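Long-range contact in mutual gliding-motility protein MglA (Myxococcus xanthus DK 1622, PDB 6HJO), which hydrolyses GTP as a small GTPase of the Arf family and serves as an intracellular switch that sets the direction and speed of gliding: residues F56-P61 with R73-T78. Numbering follows the deposited sequence.
Sequences FFDFLP and RFHLYT
Arg-73 reaches across to Asp-58 in the antiparallel beta hairpin of this Arf-like small GTPase, where strand 53-59 pairs with strand 71-78. Its long chain, bent at CG-CD (chi3 -66°), brings NH1 to 2.9 Å from Asp-58 OD1, on the anti side of the carboxylate and tilted out of its plane, through a bent hydrogen bond. Leu-60 CB covers one guanidinium face, and Glu-10 takes NE in a second salt bridge. A methionine here would probably leave both carboxylates without their positive partner. Phe-74 exchanges two backbone hydrogen bonds with Phe-59, and its ring, greasy enough for the buried face it shares with Phe-57, Phe-59 and Leu-76, packs against helix 176-191. Phe-74 CB lies over the Phe-59 ring, 3.7 Å from Phe-59 CE1, while Pro-61 CD meets the edge of the Phe-74 ring. On the other sheet face, the His-75 imidazole suits two neighbours: a flat side for Asp-58 CB, 3.5 Å from ND1, and a polar NE2 hydrogen-bonded to Asn-12 OD1. Leu-76 divides its methyls: CD1 touches the edge of Phe-59, CD2 lies 3.7 Å from Phe-57 CZ. Its backbone N and O both hydrogen-bond with Phe-57. Tyr-77, preceding Thr-78 of the probable GTP site, has an aromatic ring suited to cation-pi contact with Lys-14 and to Phe-56 CB, which lies over its face, 3.6 Å from the Tyr-77 centroid.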
# COMPACT_ATOMS: atom_id res chain seq x y z
N PHE A 56 4.34 -7.09 1.79
CA PHE A 56 5.66 -6.95 1.17
C PHE A 56 6.64 -6.16 2.01
O PHE A 56 6.23 -5.37 2.87
CB PHE A 56 5.54 -6.34 -0.24
CG PHE A 56 5.04 -4.92 -0.31
CD1 PHE A 56 3.68 -4.64 -0.34
CD2 PHE A 56 5.93 -3.85 -0.34
CE1 PHE A 56 3.21 -3.32 -0.40
CE2 PHE A 56 5.47 -2.52 -0.41
CZ PHE A 56 4.11 -2.27 -0.44
N PHE A 57 7.93 -6.33 1.69
CA PHE A 57 9.04 -5.56 2.27
C PHE A 57 10.26 -5.73 1.38
O PHE A 57 10.29 -6.63 0.53
CB PHE A 57 9.34 -5.96 3.74
CG PHE A 57 10.00 -7.31 3.92
CD1 PHE A 57 9.25 -8.49 3.93
CD2 PHE A 57 11.38 -7.40 4.13
CE1 PHE A 57 9.86 -9.73 4.13
CE2 PHE A 57 11.99 -8.65 4.32
CZ PHE A 57 11.23 -9.79 4.32
N ASP A 58 11.28 -4.90 1.61
CA ASP A 58 12.53 -5.01 0.89
C ASP A 58 13.69 -5.00 1.86
O ASP A 58 13.55 -4.51 2.99
CB ASP A 58 12.68 -3.93 -0.20
CG ASP A 58 12.76 -2.52 0.33
OD1 ASP A 58 13.81 -2.16 0.90
OD2 ASP A 58 11.77 -1.78 0.19
N PHE A 59 14.83 -5.56 1.43
CA PHE A 59 16.05 -5.61 2.23
C PHE A 59 17.28 -5.70 1.35
O PHE A 59 17.24 -6.31 0.28
CB PHE A 59 16.02 -6.75 3.28
CG PHE A 59 16.06 -8.15 2.72
CD1 PHE A 59 14.92 -8.75 2.19
CD2 PHE A 59 17.23 -8.90 2.77
CE1 PHE A 59 14.96 -10.06 1.69
CE2 PHE A 59 17.27 -10.21 2.27
CZ PHE A 59 16.13 -10.78 1.74
N LEU A 60 18.36 -5.07 1.80
CA LEU A 60 19.65 -5.07 1.11
C LEU A 60 20.63 -5.87 1.98
O LEU A 60 21.20 -5.30 2.92
CB LEU A 60 20.12 -3.63 0.90
CG LEU A 60 21.32 -3.42 -0.02
CD1 LEU A 60 20.87 -3.24 -1.45
CD2 LEU A 60 22.09 -2.17 0.40
N PRO A 61 20.82 -7.19 1.72
CA PRO A 61 21.76 -7.97 2.55
C PRO A 61 23.20 -7.48 2.43
O PRO A 61 23.67 -7.23 1.33
CB PRO A 61 21.57 -9.42 2.05
CG PRO A 61 20.99 -9.30 0.70
CD PRO A 61 20.21 -8.02 0.65
N ARG A 73 19.07 -5.49 -4.08
CA ARG A 73 18.02 -5.28 -3.09
C ARG A 73 16.88 -6.25 -3.41
O ARG A 73 16.38 -6.28 -4.54
CB ARG A 73 17.51 -3.82 -3.12
CG ARG A 73 16.40 -3.56 -2.07
CD ARG A 73 16.04 -2.08 -1.97
NE ARG A 73 17.15 -1.28 -1.44
CZ ARG A 73 17.42 -1.12 -0.14
NH1 ARG A 73 16.67 -1.72 0.77
NH2 ARG A 73 18.44 -0.37 0.24
N PHE A 74 16.47 -7.03 -2.41
CA PHE A 74 15.41 -8.01 -2.56
C PHE A 74 14.07 -7.47 -2.06
O PHE A 74 14.01 -6.90 -0.97
CB PHE A 74 15.78 -9.33 -1.85
CG PHE A 74 16.98 -10.01 -2.48
CD1 PHE A 74 16.82 -10.87 -3.56
CD2 PHE A 74 18.27 -9.77 -2.01
CE1 PHE A 74 17.93 -11.48 -4.17
CE2 PHE A 74 19.38 -10.39 -2.61
CZ PHE A 74 19.20 -11.24 -3.69
N HIS A 75 13.01 -7.66 -2.87
CA HIS A 75 11.64 -7.24 -2.55
C HIS A 75 10.81 -8.53 -2.48
O HIS A 75 10.75 -9.26 -3.46
CB HIS A 75 11.08 -6.29 -3.61
CG HIS A 75 11.82 -4.98 -3.74
ND1 HIS A 75 11.24 -3.78 -3.37
CD2 HIS A 75 13.07 -4.73 -4.21
CE1 HIS A 75 12.14 -2.85 -3.63
NE2 HIS A 75 13.27 -3.38 -4.11
N LEU A 76 10.28 -8.84 -1.29
CA LEU A 76 9.49 -10.08 -1.07
C LEU A 76 8.02 -9.69 -1.05
O LEU A 76 7.64 -8.82 -0.28
CB LEU A 76 9.91 -10.74 0.26
CG LEU A 76 10.99 -11.84 0.25
CD1 LEU A 76 12.26 -11.44 -0.50
CD2 LEU A 76 11.29 -12.34 1.67
N TYR A 77 7.22 -10.27 -1.97
CA TYR A 77 5.79 -9.96 -2.17
C TYR A 77 4.92 -11.22 -2.06
O TYR A 77 5.34 -12.28 -2.51
CB TYR A 77 5.58 -9.39 -3.60
CG TYR A 77 5.83 -7.90 -3.69
CD1 TYR A 77 7.13 -7.39 -3.76
CD2 TYR A 77 4.77 -6.99 -3.70
CE1 TYR A 77 7.37 -6.01 -3.82
CE2 TYR A 77 5.00 -5.61 -3.78
CZ TYR A 77 6.30 -5.13 -3.82
OH TYR A 77 6.54 -3.78 -3.88
N THR A 78 3.69 -11.08 -1.51
CA THR A 78 2.71 -12.17 -1.42
C THR A 78 1.30 -11.63 -1.35
O THR A 78 1.12 -10.50 -0.89
CB THR A 78 3.04 -13.18 -0.27
OG1 THR A 78 2.44 -14.44 -0.58
CG2 THR A 78 2.59 -12.70 1.12